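Local coordinates for guanine nucleotide exchange protein (PDB 1XSZ) that probably acts as a guanine nucleotide exchange factor for ADP-ribosylation factor GTPases, with a cap covering the active site of its Sec7 domain, at residues R12-A17 with N27-I32; E43-F48 with L75-S80; A134-F139 with R166-G171; P294-Q299 with A315-P320; L309-A314 with I336-N341. All coordinates share one frame; numbering follows the deposited sequence.

Contact 1. Residues R12-A17 with N27-I32; sequences REIIEA and NKIKEI
Glu13 and Ala17, both of which meet Lys28 of the opposing helix, are joined along their own helix by the backbone hydrogen bond from Ala17 N to Glu13 O, 3.1 Å long, and the lysine lies against this turn. No hydrogen bond crosses between 12-17 and 27-32, so van der Waals packing holds them. In the conformer described, one of two modelled, Lys28 has CG beside the backbone N (chi1 -74°), runs extended and bends only at its last torsion (chi4 59°). That bend lays Lys28 NZ over the Ala17 methyl, 3.3 Å from CB, with CD 3.5 Å from the same carbon. Its CE passes 3.9 Å from Glu13 CG, the two long chains meeting nearly square. The opposite charges stay apart, Glu13 OE2 being 5.7 Å from Lys28 NZ. Deeper in, Ile14 carries the apolar half: its CG2 branch presses across Ile29, 3.6 Å from CG1, and its CD1 meets Ile32 CD1 tip to tip at 4.0 Å. Phe47 of helix 40-50 and Ile7 of helix 5-9 close over Ile14 and Ile29. The helix axes meet at 148°, an antiparallel pair of successive helices in the N-terminal part of the Sec7 domain. Ile14 and Ile29 thus supply the buried part, while lysine methylenes span the outer seam; any attraction between Glu13 and Lys28 is probably long-range rather than a fixed ion pair.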
# COMPACT_ATOMS: atom_id res chain seq x y z
N ARG A 12 22.65 -16.48 -3.57
CA ARG A 12 21.76 -17.37 -4.31
C ARG A 12 20.71 -18.04 -3.43
O ARG A 12 19.54 -18.12 -3.80
CB ARG A 12 22.56 -18.44 -5.06
CG ARG A 12 23.24 -17.92 -6.32
CD ARG A 12 23.80 -19.07 -7.15
NE ARG A 12 24.88 -19.76 -6.46
CZ ARG A 12 25.42 -20.90 -6.88
NH1 ARG A 12 24.96 -21.49 -7.98
NH2 ARG A 12 26.41 -21.46 -6.20
N GLU A 13 21.13 -18.51 -2.26
CA GLU A 13 20.20 -19.16 -1.34
C GLU A 13 19.19 -18.16 -0.81
O GLU A 13 18.02 -18.48 -0.61
CB GLU A 13 20.96 -19.80 -0.18
CG GLU A 13 20.06 -20.49 0.84
CD GLU A 13 20.83 -21.19 1.94
OE1 GLU A 13 21.70 -20.55 2.57
OE2 GLU A 13 20.57 -22.39 2.17
N ILE A 14 19.63 -16.92 -0.58
CA ILE A 14 18.75 -15.88 -0.07
C ILE A 14 17.72 -15.50 -1.14
O ILE A 14 16.52 -15.41 -0.86
CB ILE A 14 19.54 -14.63 0.35
CG1 ILE A 14 20.50 -14.99 1.48
CG2 ILE A 14 18.58 -13.53 0.80
CD1 ILE A 14 21.47 -13.88 1.86
N ILE A 15 18.19 -15.28 -2.36
CA ILE A 15 17.31 -14.92 -3.46
C ILE A 15 16.25 -16.00 -3.69
O ILE A 15 15.05 -15.70 -3.76
CB ILE A 15 18.12 -14.72 -4.76
CG1 ILE A 15 18.95 -13.44 -4.65
CG2 ILE A 15 17.18 -14.63 -5.96
CD1 ILE A 15 19.97 -13.27 -5.75
N GLU A 16 16.68 -17.25 -3.78
CA GLU A 16 15.76 -18.36 -4.00
C GLU A 16 14.71 -18.43 -2.89
O GLU A 16 13.52 -18.60 -3.16
CB GLU A 16 16.53 -19.68 -4.06
CG GLU A 16 15.65 -20.91 -4.14
CD GLU A 16 16.45 -22.19 -4.20
OE1 GLU A 16 17.30 -22.41 -3.32
OE2 GLU A 16 16.22 -22.99 -5.14
N ALA A 17 15.15 -18.29 -1.65
CA ALA A 17 14.24 -18.35 -0.52
C ALA A 17 13.26 -17.18 -0.52
O ALA A 17 12.06 -17.36 -0.31
CB ALA A 17 15.02 -18.37 0.79
N ASN A 27 14.35 -13.99 6.89
CA ASN A 27 14.86 -14.73 8.03
C ASN A 27 16.28 -15.23 7.80
O ASN A 27 17.10 -15.23 8.73
CB ASN A 27 13.93 -15.91 8.35
CG ASN A 27 12.66 -15.47 9.05
OD1 ASN A 27 11.74 -16.27 9.24
ND2 ASN A 27 12.60 -14.20 9.43
N LYS A 28 16.58 -15.65 6.58
CA LYS A 28 17.92 -16.13 6.27
C LYS A 28 18.94 -15.00 6.43
O LYS A 28 20.02 -15.20 6.98
CB LYS A 28 17.98 -16.69 4.85
CG LYS A 28 17.31 -18.05 4.70
CD LYS A 28 17.51 -18.61 3.30
CE LYS A 28 16.99 -20.03 3.20
NZ LYS A 28 15.54 -20.12 3.53
N ILE A 29 18.59 -13.82 5.94
CA ILE A 29 19.49 -12.67 6.05
C ILE A 29 19.71 -12.36 7.52
O ILE A 29 20.85 -12.14 7.95
CB ILE A 29 18.89 -11.41 5.37
CG1 ILE A 29 18.86 -11.61 3.85
CG2 ILE A 29 19.73 -10.18 5.72
CD1 ILE A 29 18.14 -10.50 3.10
N LYS A 30 18.64 -12.37 8.30
CA LYS A 30 18.72 -12.09 9.73
C LYS A 30 19.58 -13.12 10.46
O LYS A 30 20.31 -12.77 11.38
CB LYS A 30 17.32 -12.03 10.34
CG LYS A 30 16.47 -10.88 9.80
CD LYS A 30 15.05 -10.91 10.35
CE LYS A 30 15.01 -10.67 11.85
NZ LYS A 30 13.61 -10.59 12.35
N GLU A 31 19.50 -14.37 10.04
CA GLU A 31 20.29 -15.42 10.68
C GLU A 31 21.77 -15.21 10.42
O GLU A 31 22.60 -15.38 11.32
CB GLU A 31 19.86 -16.80 10.17
CG GLU A 31 18.45 -17.19 10.58
CD GLU A 31 18.09 -18.61 10.17
OE1 GLU A 31 18.12 -18.91 8.96
OE2 GLU A 31 17.79 -19.42 11.07
N ILE A 32 22.11 -14.84 9.19
CA ILE A 32 23.50 -14.59 8.83
C ILE A 32 24.03 -13.38 9.59
O ILE A 32 25.16 -13.38 10.08
CB ILE A 32 23.65 -14.34 7.31
CG1 ILE A 32 23.28 -15.62 6.55
CG2 ILE A 32 25.07 -13.91 6.98
CD1 ILE A 32 23.29 -15.46 5.04

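Contact 2. Residues E43-F48 with L75-S80; sequences EIAEFF and LKAFTS
Ala45 is the bump at the centre of this crossing, its single methyl carbon pushed into a shallow hollow on the turn formed by Ala77 and Phe78. Ala45 CB sits 3.4 Å from Phe78 N and 3.9 Å from Ala77 CB, so the backbone itself forms the floor of the hollow and a methyl forms one wall. Phe78 CB, 3.8 Å from Ala45 CB, makes another. With such small groups between them the helix axes approach to 8.1 Å and cross at -50°. The Phe78 ring then runs alongside helix 40-50, toward its C-terminal end, a course set by chi1 of -179°; one edge meets Ala45 O near the ring plane, 3.7 Å from CD2. Phe48 CB is a second, smaller bump against that edge, 3.7 Å from Phe78 CE2. Leu64 of helix 57-64 touches both phenylalanines, and the ring of His49 stacks with that of Phe78. This is close helix packing inside the Sec7 domain, between helices 40-50 and 69-80. No hydrogen bond links the segments, which implies that the crossing depends on the fit of alanine methyls, the Phe48 CB and the ring edge of Phe78 rather than on directed polar bonds.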
# COMPACT_ATOMS: atom_id res chain seq x y z
N GLU A 43 21.34 -4.23 6.30
CA GLU A 43 21.76 -5.30 5.40
C GLU A 43 20.61 -5.75 4.50
O GLU A 43 20.81 -6.04 3.33
CB GLU A 43 22.30 -6.49 6.21
CG GLU A 43 23.17 -7.42 5.39
CD GLU A 43 24.45 -6.76 4.91
OE1 GLU A 43 24.98 -7.18 3.86
OE2 GLU A 43 24.94 -5.82 5.58
N ILE A 44 19.40 -5.83 5.05
CA ILE A 44 18.25 -6.22 4.25
C ILE A 44 18.03 -5.16 3.17
O ILE A 44 17.85 -5.48 2.00
CB ILE A 44 16.98 -6.34 5.12
CG1 ILE A 44 17.13 -7.50 6.11
CG2 ILE A 44 15.75 -6.53 4.23
CD1 ILE A 44 16.04 -7.56 7.16
N ALA A 45 18.08 -3.89 3.57
CA ALA A 45 17.89 -2.79 2.62
C ALA A 45 18.95 -2.83 1.53
O ALA A 45 18.64 -2.64 0.35
CB ALA A 45 17.93 -1.46 3.36
N GLU A 46 20.20 -3.07 1.91
CA GLU A 46 21.27 -3.12 0.93
C GLU A 46 21.09 -4.28 -0.04
O GLU A 46 21.40 -4.16 -1.22
CB GLU A 46 22.63 -3.23 1.63
CG GLU A 46 23.84 -3.19 0.70
CD GLU A 46 23.95 -1.90 -0.08
OE1 GLU A 46 23.83 -0.81 0.53
OE2 GLU A 46 24.16 -1.96 -1.31
N PHE A 47 20.58 -5.40 0.46
CA PHE A 47 20.36 -6.57 -0.38
C PHE A 47 19.29 -6.26 -1.43
O PHE A 47 19.41 -6.65 -2.59
CB PHE A 47 19.92 -7.77 0.46
CG PHE A 47 20.06 -9.10 -0.25
CD1 PHE A 47 21.31 -9.69 -0.39
CD2 PHE A 47 18.95 -9.73 -0.80
CE1 PHE A 47 21.46 -10.90 -1.06
CE2 PHE A 47 19.09 -10.95 -1.48
CZ PHE A 47 20.35 -11.53 -1.61
N PHE A 48 18.24 -5.55 -1.02
CA PHE A 48 17.17 -5.17 -1.94
C PHE A 48 17.74 -4.33 -3.09
O PHE A 48 17.38 -4.52 -4.25
CB PHE A 48 16.10 -4.36 -1.21
CG PHE A 48 15.22 -5.16 -0.29
CD1 PHE A 48 14.44 -4.51 0.67
CD2 PHE A 48 15.13 -6.55 -0.39
CE1 PHE A 48 13.59 -5.23 1.50
CE2 PHE A 48 14.28 -7.27 0.45
CZ PHE A 48 13.51 -6.61 1.39
N LEU A 75 12.95 0.24 5.62
CA LEU A 75 12.63 1.26 4.63
C LEU A 75 13.47 2.52 4.85
O LEU A 75 13.95 3.12 3.90
CB LEU A 75 11.14 1.61 4.68
CG LEU A 75 10.71 2.78 3.78
CD1 LEU A 75 11.09 2.49 2.33
CD2 LEU A 75 9.22 3.02 3.90
N LYS A 76 13.63 2.91 6.11
CA LYS A 76 14.41 4.11 6.40
C LYS A 76 15.84 3.92 5.88
O LYS A 76 16.41 4.83 5.29
CB LYS A 76 14.43 4.39 7.91
CG LYS A 76 14.91 5.79 8.25
CD LYS A 76 14.79 6.09 9.73
CE LYS A 76 15.17 7.53 10.02
NZ LYS A 76 16.52 7.86 9.49
N ALA A 77 16.40 2.73 6.09
CA ALA A 77 17.75 2.46 5.63
C ALA A 77 17.78 2.41 4.10
O ALA A 77 18.69 2.95 3.47
CB ALA A 77 18.24 1.13 6.20
N PHE A 78 16.77 1.78 3.51
CA PHE A 78 16.67 1.65 2.06
C PHE A 78 16.67 3.02 1.38
O PHE A 78 17.40 3.25 0.42
CB PHE A 78 15.40 0.87 1.71
CG PHE A 78 15.20 0.65 0.23
CD1 PHE A 78 14.45 1.53 -0.53
CD2 PHE A 78 15.74 -0.47 -0.39
CE1 PHE A 78 14.24 1.31 -1.89
CE2 PHE A 78 15.55 -0.71 -1.75
CZ PHE A 78 14.80 0.18 -2.50
N THR A 79 15.86 3.93 1.89
CA THR A 79 15.79 5.26 1.32
C THR A 79 17.04 6.09 1.61
O THR A 79 17.48 6.88 0.78
CB THR A 79 14.53 5.98 1.82
OG1 THR A 79 13.38 5.19 1.47
CG2 THR A 79 14.40 7.35 1.17
N SER A 80 17.62 5.89 2.79
CA SER A 80 18.83 6.61 3.18
C SER A 80 20.01 6.22 2.29
O SER A 80 20.95 7.00 2.11
CB SER A 80 19.17 6.33 4.64
OG SER A 80 18.17 6.83 5.50

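Contact 3. Residues A134-F139 with R166-G171; sequences AYLLAF and RNLRGG
Leu168 and Gly171 of a type II beta turn, which follows helix 161-167 of the Sec7 domain, pack against Leu136 on helix 131-149. The apolar contacts are all between leucines. Leu136 and Leu168 lie alongside one another, pointing opposite ways, with Leu136 CD2 3.9 Å from Leu168 CD2. The other branch of Leu168 turns to Leu137, its CD1 4.0 Å from Leu137 CD1 in the conformer described, and these two chains run roughly perpendicular. Leu182 of helix 179-191 touches both Leu137 and Leu168, extending the cluster to that helix. No hydrogen bond crosses between the segments; the turn is closed by Gly171 N donating to Leu168 O at 2.8 Å, and Gly170, with the positive phi (73°) that suits glycine, has its N bonded outside the turn to Asp176 OD1. The remaining contact is methyl against backbone. The trans chi1 of Leu136 (171°) swings the side chain onto the bare side of Gly171, setting CD2 3.4 Å from both Gly171 CA and Gly171 O.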
# COMPACT_ATOMS: atom_id res chain seq x y z
N ALA A 134 7.99 18.70 3.41
CA ALA A 134 8.43 17.92 2.27
C ALA A 134 7.34 16.92 1.89
O ALA A 134 7.11 16.67 0.71
CB ALA A 134 9.73 17.19 2.59
N TYR A 135 6.67 16.37 2.89
CA TYR A 135 5.59 15.41 2.67
C TYR A 135 4.44 16.09 1.94
O TYR A 135 3.89 15.56 0.97
CB TYR A 135 5.11 14.83 4.01
CG TYR A 135 3.88 13.95 3.92
CD1 TYR A 135 3.91 12.73 3.25
CD2 TYR A 135 2.69 14.35 4.52
CE1 TYR A 135 2.78 11.92 3.18
CE2 TYR A 135 1.55 13.55 4.47
CZ TYR A 135 1.60 12.34 3.80
OH TYR A 135 0.48 11.55 3.76
N LEU A 136 4.05 17.28 2.40
CA LEU A 136 2.98 18.02 1.75
C LEU A 136 3.34 18.27 0.29
O LEU A 136 2.53 18.05 -0.61
CB LEU A 136 2.75 19.37 2.46
CG LEU A 136 1.79 20.33 1.74
CD1 LEU A 136 0.39 19.73 1.70
CD2 LEU A 136 1.77 21.67 2.45
N LEU A 137 4.57 18.72 0.04
CA LEU A 137 5.02 18.99 -1.32
C LEU A 137 4.98 17.72 -2.16
O LEU A 137 4.55 17.75 -3.31
CB LEU A 137 6.44 19.55 -1.30
CG LEU A 137 6.84 20.47 -2.45
CD1 LEU A 137 6.00 21.74 -2.43
CD2 LEU A 137 8.31 20.81 -2.31
N ALA A 138 5.41 16.61 -1.57
CA ALA A 138 5.43 15.34 -2.27
C ALA A 138 4.04 14.87 -2.69
O ALA A 138 3.84 14.55 -3.87
CB ALA A 138 6.12 14.27 -1.42
N PHE A 139 3.09 14.82 -1.76
CA PHE A 139 1.78 14.34 -2.17
C PHE A 139 1.03 15.35 -3.04
O PHE A 139 0.25 14.95 -3.90
CB PHE A 139 0.97 13.79 -0.97
CG PHE A 139 0.31 14.82 -0.09
CD1 PHE A 139 -0.78 15.55 -0.54
CD2 PHE A 139 0.71 14.97 1.24
CE1 PHE A 139 -1.48 16.41 0.32
CE2 PHE A 139 0.02 15.82 2.11
CZ PHE A 139 -1.07 16.54 1.64
N ARG A 166 -1.55 29.40 -4.33
CA ARG A 166 -2.64 29.75 -3.43
C ARG A 166 -2.98 28.61 -2.48
O ARG A 166 -3.14 28.82 -1.27
CB ARG A 166 -3.90 30.13 -4.23
CG ARG A 166 -5.09 30.48 -3.34
CD ARG A 166 -6.34 30.87 -4.13
NE ARG A 166 -6.89 29.77 -4.91
CZ ARG A 166 -6.63 29.55 -6.20
NH1 ARG A 166 -5.82 30.36 -6.86
NH2 ARG A 166 -7.19 28.52 -6.82
N ASN A 167 -3.08 27.40 -3.02
CA ASN A 167 -3.43 26.25 -2.21
C ASN A 167 -2.37 25.80 -1.21
O ASN A 167 -2.70 25.18 -0.19
CB ASN A 167 -3.82 25.09 -3.13
CG ASN A 167 -5.25 25.21 -3.62
OD1 ASN A 167 -6.20 24.94 -2.88
ND2 ASN A 167 -5.42 25.64 -4.87
N LEU A 168 -1.10 26.10 -1.49
CA LEU A 168 -0.04 25.70 -0.57
C LEU A 168 0.36 26.77 0.43
O LEU A 168 1.33 26.59 1.18
CB LEU A 168 1.20 25.25 -1.36
CG LEU A 168 1.06 23.90 -2.08
CD1 LEU A 168 2.39 23.53 -2.72
CD2 LEU A 168 0.65 22.83 -1.09
N ARG A 169 -0.38 27.88 0.46
CA ARG A 169 -0.08 28.94 1.41
C ARG A 169 -0.09 28.38 2.82
O ARG A 169 -1.00 27.63 3.19
CB ARG A 169 -1.13 30.05 1.32
CG ARG A 169 -1.09 30.87 0.04
CD ARG A 169 -2.24 31.87 0.02
NE ARG A 169 -2.21 32.71 -1.17
CZ ARG A 169 -3.18 33.55 -1.51
NH1 ARG A 169 -4.26 33.66 -0.75
NH2 ARG A 169 -3.08 34.28 -2.61
N GLY A 170 0.93 28.73 3.60
CA GLY A 170 1.03 28.25 4.97
C GLY A 170 1.40 26.78 5.10
O GLY A 170 1.41 26.24 6.20
N GLY A 171 1.71 26.15 3.97
CA GLY A 171 2.06 24.74 3.99
C GLY A 171 3.50 24.42 4.36
O GLY A 171 3.84 23.28 4.65

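Contact 4. Residues P294-Q299 with A315-P320; sequences PRVIIQ and ADFSSP
The Phe317 ring projects from the loop after helix 306-315 and meets Val296 and Ile298, two residues of strand 295-300 that point to the same side of the sheet. The aromatic side chain and Val296 come from opposite directions, the far end of the ring facing the valine: Phe317 CZ stands 4.1 Å from Val296 CG1. That branch lies anti to the backbone N (chi1 175°), which turns it toward the loop. Ile298 approaches differently. Its chain crosses the phenylalanine at a slant, and its terminal CD1 lies 4.1 Å from Phe317 CE1, the ring atom next to CZ. Both methyls come to the ring obliquely. The ring therefore spans two same-facing residues of the strand with its CE1-CZ end, while the backbones stay well apart, Val296 CA and Phe317 CA being 10.4 Å from each other. No hydrogen bond joins the segments, and the contact is purely apolar and buried. Within the capping domain, strand 295-300 runs antiparallel between strands 274-280 and 204-208, bonded to Tyr205 and Leu207 of the latter. Leu207 touches both Ile298 and Phe317, and Thr217 and Leu221 of helix 216-224 also pack on the phenylalanine, so that its ring fills the space between the sheet, that helix and the end of helix 306-315.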
# COMPACT_ATOMS: atom_id res chain seq x y z
N PRO A 294 -14.62 -0.49 -8.67
CA PRO A 294 -14.42 -0.39 -7.23
C PRO A 294 -13.60 -1.62 -6.83
O PRO A 294 -13.56 -2.61 -7.58
CB PRO A 294 -15.84 -0.44 -6.68
CG PRO A 294 -16.57 -1.26 -7.70
CD PRO A 294 -16.04 -0.71 -9.00
N ARG A 295 -12.96 -1.56 -5.68
CA ARG A 295 -12.15 -2.68 -5.21
C ARG A 295 -12.32 -2.88 -3.73
O ARG A 295 -12.51 -1.91 -2.99
CB ARG A 295 -10.66 -2.41 -5.46
CG ARG A 295 -10.28 -2.05 -6.88
CD ARG A 295 -8.97 -1.26 -6.87
NE ARG A 295 -7.86 -2.03 -6.32
CZ ARG A 295 -6.76 -1.49 -5.79
NH1 ARG A 295 -6.64 -0.17 -5.74
NH2 ARG A 295 -5.78 -2.26 -5.35
N VAL A 296 -12.25 -4.13 -3.29
CA VAL A 296 -12.28 -4.46 -1.88
C VAL A 296 -11.10 -5.41 -1.70
O VAL A 296 -10.98 -6.41 -2.41
CB VAL A 296 -13.59 -5.17 -1.47
CG1 VAL A 296 -13.50 -5.61 -0.02
CG2 VAL A 296 -14.78 -4.23 -1.68
N ILE A 297 -10.21 -5.08 -0.77
CA ILE A 297 -9.04 -5.90 -0.50
C ILE A 297 -9.14 -6.38 0.94
O ILE A 297 -9.21 -5.57 1.87
CB ILE A 297 -7.72 -5.09 -0.70
CG1 ILE A 297 -7.63 -4.60 -2.15
CG2 ILE A 297 -6.53 -5.96 -0.35
CD1 ILE A 297 -6.42 -3.71 -2.43
N ILE A 298 -9.15 -7.69 1.12
CA ILE A 298 -9.28 -8.31 2.44
C ILE A 298 -8.02 -9.09 2.77
O ILE A 298 -7.60 -9.96 2.01
CB ILE A 298 -10.49 -9.27 2.46
CG1 ILE A 298 -11.75 -8.50 2.07
CG2 ILE A 298 -10.64 -9.89 3.84
CD1 ILE A 298 -13.01 -9.36 1.96
N GLN A 299 -7.41 -8.77 3.91
CA GLN A 299 -6.17 -9.42 4.31
C GLN A 299 -6.20 -9.94 5.73
O GLN A 299 -6.60 -9.23 6.65
CB GLN A 299 -5.00 -8.43 4.17
CG GLN A 299 -4.84 -7.87 2.77
CD GLN A 299 -3.85 -6.72 2.70
OE1 GLN A 299 -3.58 -6.05 3.70
NE2 GLN A 299 -3.34 -6.47 1.51
N ALA A 315 -15.88 -14.61 1.53
CA ALA A 315 -16.90 -15.56 1.07
C ALA A 315 -18.32 -15.04 1.23
O ALA A 315 -19.23 -15.53 0.57
CB ALA A 315 -16.74 -16.88 1.81
N ASP A 316 -18.52 -14.05 2.11
CA ASP A 316 -19.86 -13.51 2.33
C ASP A 316 -20.38 -12.67 1.17
O ASP A 316 -21.57 -12.37 1.10
CB ASP A 316 -19.89 -12.69 3.63
CG ASP A 316 -20.09 -13.56 4.85
OD1 ASP A 316 -20.42 -14.76 4.69
OD2 ASP A 316 -19.93 -13.06 5.98
N PHE A 317 -19.49 -12.27 0.26
CA PHE A 317 -19.92 -11.51 -0.91
C PHE A 317 -20.49 -12.47 -1.94
O PHE A 317 -20.03 -13.60 -2.06
CB PHE A 317 -18.73 -10.81 -1.60
CG PHE A 317 -18.22 -9.58 -0.89
CD1 PHE A 317 -17.34 -9.68 0.18
CD2 PHE A 317 -18.60 -8.32 -1.34
CE1 PHE A 317 -16.84 -8.55 0.79
CE2 PHE A 317 -18.09 -7.18 -0.73
CZ PHE A 317 -17.21 -7.29 0.34
N SER A 318 -21.51 -12.03 -2.68
CA SER A 318 -22.08 -12.86 -3.73
C SER A 318 -21.04 -12.80 -4.84
O SER A 318 -20.78 -13.79 -5.53
CB SER A 318 -23.41 -12.28 -4.22
OG SER A 318 -23.91 -13.02 -5.32
N SER A 319 -20.46 -11.62 -5.00
CA SER A 319 -19.43 -11.38 -6.00
C SER A 319 -18.24 -12.29 -5.78
O SER A 319 -17.88 -12.60 -4.65
CB SER A 319 -18.97 -9.92 -5.93
OG SER A 319 -17.80 -9.72 -6.71
N PRO A 320 -17.60 -12.74 -6.87
CA PRO A 320 -16.44 -13.62 -6.77
C PRO A 320 -15.19 -12.83 -6.40
O PRO A 320 -15.18 -11.60 -6.41
CB PRO A 320 -16.34 -14.20 -8.17
CG PRO A 320 -16.77 -13.05 -9.03
CD PRO A 320 -17.98 -12.52 -8.28

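Contact 5. Residues L309-A314 with I336-N341; sequences LAAKAA and IKAYDN
Tyr339 sets the edge of its ring against the last residue of 309-314: in the ring plane, CE1 lies 3.8 Å from Ala314 C, and CD1 is 3.9 Å from Ala314 CB. This is an alanine-lined helix crossing of the capping domain, between helix 306-315 and the long C-terminal helix 332-351. The second point of contact is made by the smallest side chains. Ala311 CB touches Ala338 CB at 3.7 Å, and rests equally near Ala338 C, so a methyl of one helix lies directly on the backbone of the other. The axes accordingly come within 8.4 Å and cross at -51°. The tyrosine ring stands beside this alanine pair because a chi1 of 173° turns CG away from the backbone N and sends the ring along the flank of helix 306-315 toward its C-terminal end. Tyr205 of strand 204-208 packs under Ala311, Ala314 and Ala338, and Phe324 meets the tyrosine ring edge-to-face. No direct hydrogen bond crosses, but one water links the two helices, lying in the plane of the tyrosine ring, 2.8 Å from Ala314 O and 2.6 Å from Tyr339 OH.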
# COMPACT_ATOMS: atom_id res chain seq x y z
N LEU A 309 -11.08 -15.73 9.46
CA LEU A 309 -11.87 -14.51 9.57
C LEU A 309 -11.89 -13.78 8.23
O LEU A 309 -12.94 -13.35 7.76
CB LEU A 309 -11.30 -13.60 10.67
CG LEU A 309 -11.98 -12.24 10.83
CD1 LEU A 309 -13.47 -12.42 11.14
CD2 LEU A 309 -11.30 -11.47 11.96
N ALA A 310 -10.72 -13.64 7.62
CA ALA A 310 -10.63 -12.97 6.33
C ALA A 310 -11.39 -13.75 5.25
O ALA A 310 -12.11 -13.17 4.43
CB ALA A 310 -9.16 -12.82 5.93
N ALA A 311 -11.25 -15.08 5.27
CA ALA A 311 -11.92 -15.93 4.29
C ALA A 311 -13.43 -15.83 4.41
O ALA A 311 -14.14 -15.83 3.41
CB ALA A 311 -11.47 -17.38 4.47
N LYS A 312 -13.93 -15.75 5.65
CA LYS A 312 -15.37 -15.64 5.87
C LYS A 312 -15.89 -14.33 5.30
O LYS A 312 -16.94 -14.29 4.66
CB LYS A 312 -15.69 -15.72 7.36
CG LYS A 312 -15.50 -17.09 7.96
CD LYS A 312 -15.83 -17.10 9.45
CE LYS A 312 -15.54 -18.46 10.06
NZ LYS A 312 -15.83 -18.48 11.52
N ALA A 313 -15.17 -13.24 5.54
CA ALA A 313 -15.60 -11.95 5.02
C ALA A 313 -15.65 -11.99 3.49
O ALA A 313 -16.63 -11.58 2.88
CB ALA A 313 -14.67 -10.84 5.50
N ALA A 314 -14.59 -12.51 2.88
CA ALA A 314 -14.54 -12.60 1.42
C ALA A 314 -15.63 -13.49 0.85
O ALA A 314 -16.25 -13.18 -0.17
CB ALA A 314 -13.16 -13.10 0.98
N ILE A 336 -6.67 -19.64 -0.55
CA ILE A 336 -7.63 -20.22 -1.47
C ILE A 336 -8.41 -21.35 -0.80
O ILE A 336 -9.64 -21.41 -0.91
CB ILE A 336 -6.91 -20.73 -2.74
CG1 ILE A 336 -6.48 -19.53 -3.59
CG2 ILE A 336 -7.83 -21.65 -3.54
CD1 ILE A 336 -5.43 -19.86 -4.65
N LYS A 337 -7.71 -22.24 -0.09
CA LYS A 337 -8.40 -23.33 0.58
C LYS A 337 -9.37 -22.83 1.64
O LYS A 337 -10.49 -23.33 1.76
CB LYS A 337 -7.39 -24.31 1.18
CG LYS A 337 -6.70 -25.17 0.14
CD LYS A 337 -5.78 -26.21 0.76
CE LYS A 337 -4.55 -25.57 1.38
NZ LYS A 337 -3.60 -26.62 1.86
N ALA A 338 -8.96 -21.83 2.41
CA ALA A 338 -9.82 -21.30 3.46
C ALA A 338 -11.08 -20.68 2.84
O ALA A 338 -12.19 -20.88 3.33
CB ALA A 338 -9.07 -20.25 4.28
N TYR A 339 -10.90 -19.94 1.76
CA TYR A 339 -12.01 -19.31 1.06
C TYR A 339 -12.94 -20.37 0.48
O TYR A 339 -14.16 -20.29 0.65
CB TYR A 339 -11.47 -18.41 -0.05
CG TYR A 339 -12.52 -17.82 -0.96
CD1 TYR A 339 -13.26 -16.70 -0.58
CD2 TYR A 339 -12.76 -18.37 -2.22
CE1 TYR A 339 -14.20 -16.13 -1.45
CE2 TYR A 339 -13.69 -17.82 -3.09
CZ TYR A 339 -14.41 -16.69 -2.70
OH TYR A 339 -15.30 -16.14 -3.58
N ASP A 340 -12.38 -21.37 -0.19
CA ASP A 340 -13.21 -22.42 -0.78
C ASP A 340 -13.98 -23.18 0.30
O ASP A 340 -15.13 -23.58 0.08
CB ASP A 340 -12.36 -23.40 -1.59
CG ASP A 340 -11.92 -22.83 -2.93
OD1 ASP A 340 -12.39 -21.74 -3.33
OD2 ASP A 340 -11.10 -23.50 -3.60
N ASN A 341 -13.36 -23.39 1.45
CA ASN A 341 -14.02 -24.09 2.54
C ASN A 341 -15.20 -23.27 3.05
O ASN A 341 -16.26 -23.82 3.34
CB ASN A 341 -13.04 -24.38 3.68
CG ASN A 341 -12.04 -25.45 3.31
OD1 ASN A 341 -12.28 -26.25 2.41
ND2 ASN A 341 -10.91 -25.48 4.02
O HOH W 1 -16.76 -14.18 -2.70

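Contacts 1, 2 and 3 belong to the Sec7 domain, contacts 4 and 5 to the capping domain. Contacts 2, 4 and 5 are buried; contacts 1 and 3 are only partly so. Contacts 1 and 2 share a core, since Ile14 and Ile29 pack on Phe47, with Ile14 CG2 3.5 Å from Phe47 CE2. Contacts 4 and 5 interlock along the chain and meet where Ile298 CD1 lies 3.6 Å from Ala314 CA. Contacts 2 and 5 are closely similar in crossing angle and axis distance, alanine-mediated and flanked by an aromatic ring, and in contact 5 a water also bridges the helices. Contact 1 alone brings in charged side chains, and contact 3 alone uses a turn. Contact 3 touches none of the others, its nearest atoms being about 11 Å from contact 2.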